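Local coordinates for YjbQ family protein (PDB 2P6H) that is of unknown function but belongs to the YjbQ (UPF0047) family and assembles from three copies of the chain, at residues A[24-27]-A[28-31]; A[64-68]-A[69-73]; A[116-120]-A[121-125]. All blocks are in the same frame, centred on the assembly; numbering follows the deposited sequence.

Contact 1. Residues A[24-27]-A[28-31]; sequences EEWL and STVG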
# COMPACT_ATOMS: atom_id res chain seq x y z
N GLU A 24 10.18 -13.03 -11.80
CA GLU A 24 10.48 -12.90 -13.21
C GLU A 24 10.45 -14.28 -13.88
O GLU A 24 10.05 -14.43 -15.03
CB GLU A 24 11.86 -12.24 -13.36
CG GLU A 24 11.89 -10.81 -12.81
CD GLU A 24 13.23 -10.16 -13.08
OE1 GLU A 24 14.25 -10.82 -12.90
OE2 GLU A 24 13.25 -8.99 -13.47
N GLU A 25 10.90 -15.28 -13.13
CA GLU A 25 10.91 -16.64 -13.59
C GLU A 25 9.53 -17.01 -14.07
O GLU A 25 9.30 -17.25 -15.24
CB GLU A 25 11.30 -17.53 -12.41
CG GLU A 25 12.56 -18.34 -12.68
CD GLU A 25 12.69 -19.41 -11.62
OE1 GLU A 25 11.79 -20.23 -11.50
OE2 GLU A 25 13.68 -19.39 -10.90
N TRP A 26 8.62 -17.01 -13.10
CA TRP A 26 7.22 -17.32 -13.36
C TRP A 26 6.69 -16.47 -14.50
O TRP A 26 6.00 -16.91 -15.39
CB TRP A 26 6.40 -17.05 -12.08
CG TRP A 26 4.97 -17.43 -12.28
CD1 TRP A 26 4.44 -18.74 -12.25
CD2 TRP A 26 3.86 -16.56 -12.61
NE1 TRP A 26 3.12 -18.80 -12.52
CE2 TRP A 26 2.71 -17.40 -12.77
CE3 TRP A 26 3.72 -15.19 -12.79
CZ2 TRP A 26 1.49 -16.84 -13.10
CZ3 TRP A 26 2.49 -14.64 -13.12
CH2 TRP A 26 1.37 -15.47 -13.28
N LEU A 27 7.03 -15.19 -14.43
CA LEU A 27 6.55 -14.27 -15.42
C LEU A 27 6.95 -14.65 -16.85
O LEU A 27 6.24 -14.41 -17.82
CB LEU A 27 7.14 -12.92 -15.07
CG LEU A 27 6.42 -11.79 -15.77
CD1 LEU A 27 4.91 -11.82 -15.51
CD2 LEU A 27 6.92 -10.45 -15.27
N SER A 28 8.20 -15.16 -16.98
CA SER A 28 8.61 -15.61 -18.30
C SER A 28 8.00 -16.96 -18.64
O SER A 28 7.85 -17.33 -19.80
CB SER A 28 10.14 -15.71 -18.34
OG SER A 28 10.72 -14.41 -18.37
N THR A 29 7.63 -17.71 -17.61
CA THR A 29 6.97 -19.00 -17.85
C THR A 29 5.58 -18.76 -18.37
O THR A 29 4.86 -19.68 -18.74
CB THR A 29 6.86 -19.88 -16.58
OG1 THR A 29 7.05 -21.25 -16.93
CG2 THR A 29 5.47 -19.72 -15.95
N VAL A 30 5.25 -17.47 -18.32
CA VAL A 30 3.98 -17.06 -18.78
C VAL A 30 4.10 -16.25 -20.10
O VAL A 30 3.25 -16.30 -20.97
CB VAL A 30 3.43 -16.26 -17.61
CG1 VAL A 30 2.30 -15.35 -18.09
CG2 VAL A 30 2.90 -17.21 -16.55
N GLY A 31 5.22 -15.54 -20.24
CA GLY A 31 5.48 -14.80 -21.46
C GLY A 31 4.54 -13.63 -21.68
O GLY A 31 4.18 -13.33 -22.82
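V30 sets one methyl over the indole of W26, four residues back along the chain. CG2 stands 3.8 Å from the centroid of the six-membered ring and only 14° off its normal, the geometry of a CH-pi contact over the face; it is displaced toward the rim, with CZ2 of W26 the nearest ring atom. On the same face, CG2 of T29 lies 4.3 Å from the centroid of the five-membered ring of W26, so two methyls from successive residues share the two halves of the indole. W26 gets there by its first torsion: CG is anti to the backbone N (chi1 -177°), which lays the ring beside its own carbonyl and along the turn that follows.

The backbone bonds of the last turn bring T29 and V30 round to the ring. S28 N donates to E24 O at 2.8 Å, and T29 N reaches E25 O at 2.9 Å, in the carbonyl plane. G31 N closes the series on L27 O, also at 2.9 Å, with the donor tilted from the carbonyl plane. All three bonds span four residues, as in an alpha helix. The hydroxyl OG of S28 adds a weak bond to E24 O.

Further out, W26 packs on L129 and Y131 of strand 124-133 and on E2 of strand 2-9. V30 touches Y131 and E2, and L27 also meets Y131. G31 then leaves helical geometry with a positive phi (67°), which favours glycine. Together these features mark a glycine-terminated helix end, its last turn lying against two neighbouring strands of an antiparallel sheet.

Contact 2. Residues A[64-68]-A[69-73]; sequences FIREL and TKPGG. With SO4 (sulfate ion), chain D.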
# COMPACT_ATOMS: atom_id res chain seq x y z
N PHE A 64 14.16 -0.79 11.51
CA PHE A 64 13.11 0.23 11.43
C PHE A 64 11.79 -0.37 11.89
O PHE A 64 11.05 0.19 12.68
CB PHE A 64 13.03 0.72 9.96
CG PHE A 64 11.87 1.67 9.70
CD1 PHE A 64 11.81 2.90 10.34
CD2 PHE A 64 10.92 1.33 8.74
CE1 PHE A 64 10.78 3.79 10.02
CE2 PHE A 64 9.90 2.23 8.43
CZ PHE A 64 9.83 3.46 9.07
N ILE A 65 11.52 -1.58 11.35
CA ILE A 65 10.31 -2.30 11.70
C ILE A 65 10.29 -2.66 13.20
O ILE A 65 9.31 -2.51 13.90
CB ILE A 65 10.21 -3.55 10.79
CG1 ILE A 65 9.77 -3.15 9.37
CG2 ILE A 65 9.15 -4.52 11.34
CD1 ILE A 65 10.09 -4.24 8.34
N ARG A 66 11.45 -3.16 13.69
CA ARG A 66 11.55 -3.52 15.09
C ARG A 66 11.19 -2.34 16.00
O ARG A 66 10.44 -2.47 16.95
CB ARG A 66 12.97 -3.99 15.37
CG ARG A 66 13.09 -4.75 16.69
CD ARG A 66 14.54 -4.86 17.16
NE ARG A 66 15.38 -5.46 16.11
CZ ARG A 66 15.28 -6.79 15.93
NH1 ARG A 66 14.46 -7.50 16.68
NH2 ARG A 66 16.01 -7.38 14.99
N GLU A 67 11.73 -1.17 15.66
CA GLU A 67 11.50 0.07 16.40
C GLU A 67 10.01 0.46 16.46
O GLU A 67 9.48 0.86 17.49
CB GLU A 67 12.32 1.18 15.74
CG GLU A 67 13.72 1.32 16.35
CD GLU A 67 14.60 2.15 15.44
OE1 GLU A 67 14.09 3.09 14.82
OE2 GLU A 67 15.79 1.87 15.35
N LEU A 68 9.33 0.40 15.28
CA LEU A 68 7.93 0.82 15.24
C LEU A 68 6.99 -0.19 15.80
O LEU A 68 6.07 0.13 16.54
CB LEU A 68 7.52 0.86 13.83
CG LEU A 68 8.30 1.89 13.02
CD1 LEU A 68 7.79 2.02 11.58
CD2 LEU A 68 8.24 3.29 13.62
N THR A 69 7.17 -1.47 15.52
CA THR A 69 6.24 -2.51 15.97
C THR A 69 6.47 -3.18 17.33
O THR A 69 5.58 -3.85 17.85
CB THR A 69 6.13 -3.59 14.89
OG1 THR A 69 7.35 -4.33 14.81
CG2 THR A 69 5.83 -2.95 13.53
N LYS A 70 7.66 -3.00 17.89
CA LYS A 70 8.03 -3.53 19.23
C LYS A 70 7.71 -5.02 19.45
O LYS A 70 6.73 -5.38 20.09
CB LYS A 70 7.24 -2.78 20.27
CG LYS A 70 7.56 -1.30 20.28
CD LYS A 70 6.65 -0.62 21.27
CE LYS A 70 6.46 0.87 20.95
NZ LYS A 70 5.28 1.38 21.65
N PRO A 71 8.57 -5.92 18.95
CA PRO A 71 8.32 -7.35 19.17
C PRO A 71 8.38 -7.59 20.68
O PRO A 71 9.31 -7.13 21.35
CB PRO A 71 9.48 -8.03 18.44
CG PRO A 71 10.09 -7.02 17.47
CD PRO A 71 9.81 -5.73 18.18
N GLY A 72 7.36 -8.25 21.23
CA GLY A 72 7.33 -8.52 22.65
C GLY A 72 6.90 -7.32 23.48
O GLY A 72 6.88 -7.39 24.71
N GLY A 73 6.54 -6.24 22.79
CA GLY A 73 6.11 -5.03 23.47
C GLY A 73 4.76 -5.20 24.15
O GLY A 73 4.18 -6.28 24.09
S SO4 D . 15.28 -11.01 15.45
O1 SO4 D . 16.54 -10.24 15.26
O2 SO4 D . 14.89 -11.62 14.13
O3 SO4 D . 15.51 -12.10 16.47
O4 SO4 D . 14.21 -10.11 15.95
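T69 turns back on the carbonyl of I65 and grips it twice. Its N donates to I65 O at 2.9 Å, nearly straight (170°), while OG1 donates to the same oxygen at 2.8 Å from above the carbonyl plane. The hydroxyl reaches it because OG1 sits between the backbone N and the carbonyl carbon (chi1 69°). A valine here would probably cost I65 O its second donor and leave the side chain with no polar hold on the last helical turn.

R66 works on another side. K70 N donates to R66 O at 3.0 Å, and the ring of P71 comes across the aliphatic part of the arginine, with CD 3.7 Å from R66 CG. Beyond a bend at chi3, the guanidinium presents its edge to a sulfate: R66 NH1 donates to O4 at 2.7 Å and NH2 to O1 at 2.9 Å.

K70 enters a type II turn to G73, and its NZ bridges to E67 of the third subunit. The end of helix 55-69 packs on helix 84-93, where I65 meets I93, L68 meets I92, and T69 and P71 meet H85.

Contact 3. Residues A[116-120]-A[121-125]; sequences FVEMD and GPRER. With SO4 (sulfate ion), chain C.
Two salt bridges tie the two arms of the turn together, E118 with R125 and D120 with R123, and they differ in shape. R125 grips E118 side-on, NE to OE2 at 2.7 Å and NH2 to OE1 at 2.8 Å. Both acceptors use the syn lone pair, and carboxylate and guanidinium are 23° apart, nearly coplanar. R123 meets D120 less squarely: NH2 lies 3.0 Å from OD2, approaching from above the carboxylate plane, and the two flat groups are 60° apart. A weak bond from R123 NE to D120 O, 2.8 Å, adds to it. OD2 of D120 is also bound by N83.

Other hydrogen bonds hold the carboxylate of E118 and the turn. D120 N donates to E118 OE1 at 2.8 Å, so that oxygen has two donors, and T10 OG1 bonds to OE2. With CG anti to the backbone N and the chain bent at chi2 (61°), the carboxylate curls back under the turn to meet them. One water donates both to D120 OD1 and to G121 O, just before a cis peptide bond to P122. R125 NH1 donates to O3 of a sulfate at 2.9 Å; T44 and T45 bind this ion too, which probably came from the crystallisation liquor.

Apolar contacts are fewer. F116 CZ lies 3.3 Å from CB of R125. Within 121-125, CD of R123 packs over the centre of one face of the R125 guanidinium, 3.5 Å above it.

The loop links strand 113-118 of one antiparallel sheet to strand 124-133 of the other. A46 of strand 46-51 packs on F116, E118 and R125 at the strand ends, A47 on M119, and A86 of helix 84-93 on M119 and D120.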
# COMPACT_ATOMS: atom_id res chain seq x y z
N PHE A 116 10.49 -9.67 0.10
CA PHE A 116 9.61 -10.38 1.01
C PHE A 116 10.06 -9.91 2.39
O PHE A 116 11.25 -9.96 2.72
CB PHE A 116 9.81 -11.89 0.92
CG PHE A 116 8.83 -12.67 1.75
CD1 PHE A 116 9.08 -12.89 3.10
CD2 PHE A 116 7.65 -13.17 1.20
CE1 PHE A 116 8.16 -13.59 3.89
CE2 PHE A 116 6.73 -13.87 1.98
CZ PHE A 116 6.99 -14.08 3.33
N VAL A 117 9.12 -9.46 3.20
CA VAL A 117 9.44 -9.00 4.54
C VAL A 117 8.87 -9.93 5.58
O VAL A 117 7.68 -9.93 5.87
CB VAL A 117 8.81 -7.64 4.73
CG1 VAL A 117 9.19 -7.07 6.09
CG2 VAL A 117 9.28 -6.69 3.64
N GLU A 118 9.73 -10.78 6.15
CA GLU A 118 9.33 -11.74 7.18
C GLU A 118 9.40 -11.08 8.56
O GLU A 118 10.41 -10.45 8.90
CB GLU A 118 10.26 -12.96 7.15
CG GLU A 118 10.06 -13.98 8.27
CD GLU A 118 8.67 -14.60 8.25
OE1 GLU A 118 7.72 -13.96 8.75
OE2 GLU A 118 8.52 -15.72 7.72
N MET A 119 8.34 -11.20 9.35
CA MET A 119 8.34 -10.60 10.68
C MET A 119 8.02 -11.63 11.77
O MET A 119 8.02 -11.30 12.96
CB MET A 119 7.35 -9.43 10.71
CG MET A 119 7.83 -8.27 9.83
SD MET A 119 6.68 -6.92 9.60
CE MET A 119 5.74 -7.53 8.20
N ASP A 120 7.79 -12.87 11.35
CA ASP A 120 7.50 -13.95 12.31
C ASP A 120 8.15 -15.26 11.86
O ASP A 120 7.56 -16.33 11.89
CB ASP A 120 5.96 -14.14 12.44
CG ASP A 120 5.59 -15.02 13.64
OD1 ASP A 120 6.36 -15.02 14.61
OD2 ASP A 120 4.57 -15.69 13.59
N GLY A 121 9.41 -15.17 11.43
CA GLY A 121 10.12 -16.36 11.01
C GLY A 121 10.77 -17.07 12.19
O GLY A 121 10.64 -16.61 13.32
N PRO A 122 11.46 -18.19 11.96
CA PRO A 122 11.66 -18.80 10.64
C PRO A 122 10.45 -19.61 10.22
O PRO A 122 9.90 -20.39 11.00
CB PRO A 122 12.88 -19.68 10.86
CG PRO A 122 12.82 -20.14 12.28
CD PRO A 122 12.23 -18.92 12.99
N ARG A 123 10.01 -19.41 8.98
CA ARG A 123 8.84 -20.12 8.45
C ARG A 123 8.97 -20.38 6.95
O ARG A 123 9.76 -19.77 6.25
CB ARG A 123 7.58 -19.26 8.67
CG ARG A 123 7.10 -19.16 10.11
CD ARG A 123 5.74 -18.46 10.18
NE ARG A 123 5.36 -18.09 11.56
CZ ARG A 123 4.84 -19.03 12.37
NH1 ARG A 123 4.70 -20.29 11.99
NH2 ARG A 123 4.47 -18.68 13.61
N GLU A 124 8.17 -21.34 6.48
CA GLU A 124 8.15 -21.61 5.08
C GLU A 124 6.96 -20.83 4.56
O GLU A 124 5.81 -21.19 4.77
CB GLU A 124 8.04 -23.15 4.85
CG GLU A 124 7.32 -23.50 3.55
CD GLU A 124 8.27 -24.25 2.64
OE1 GLU A 124 9.42 -23.83 2.54
OE2 GLU A 124 7.87 -25.25 2.07
N ARG A 125 7.29 -19.71 3.93
CA ARG A 125 6.27 -18.79 3.44
C ARG A 125 5.89 -18.96 1.97
O ARG A 125 6.55 -19.68 1.23
CB ARG A 125 6.75 -17.37 3.69
CG ARG A 125 7.04 -17.05 5.13
CD ARG A 125 5.80 -17.18 6.03
NE ARG A 125 5.93 -16.28 7.17
CZ ARG A 125 4.92 -15.89 7.93
NH1 ARG A 125 3.69 -16.35 7.69
NH2 ARG A 125 5.11 -14.99 8.90
S SO4 C . -0.04 -15.91 8.93
O1 SO4 C . 0.06 -16.10 10.45
O2 SO4 C . -0.08 -17.18 8.19
O3 SO4 C . 1.11 -15.18 8.41
O4 SO4 C . -1.25 -15.17 8.58
O HOH W 1 8.85 -15.67 15.31

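Overall arrangement
Contact 3 is the buried one, contact 2 partly buried and contact 1 on the surface. Contacts 1 and 2 are both helix ends, on opposite sides of the chain's centre with their own centres 36 Å apart. They differ in what the helix end rests on: contact 1 lies against strands and works through methyls over an indole, whereas contact 2 lies on helix 84-93, relies on hydrogen bonds to the carbonyls of the last helical turn and reaches other subunits. Contact 3, built on a buried charge pair and a second one that reaches the surface, links the two sheets. It touches contact 2, I65 packing on V117 and M119, while contact 1 is joined to it through strand 124-133, whose start contact 3 holds.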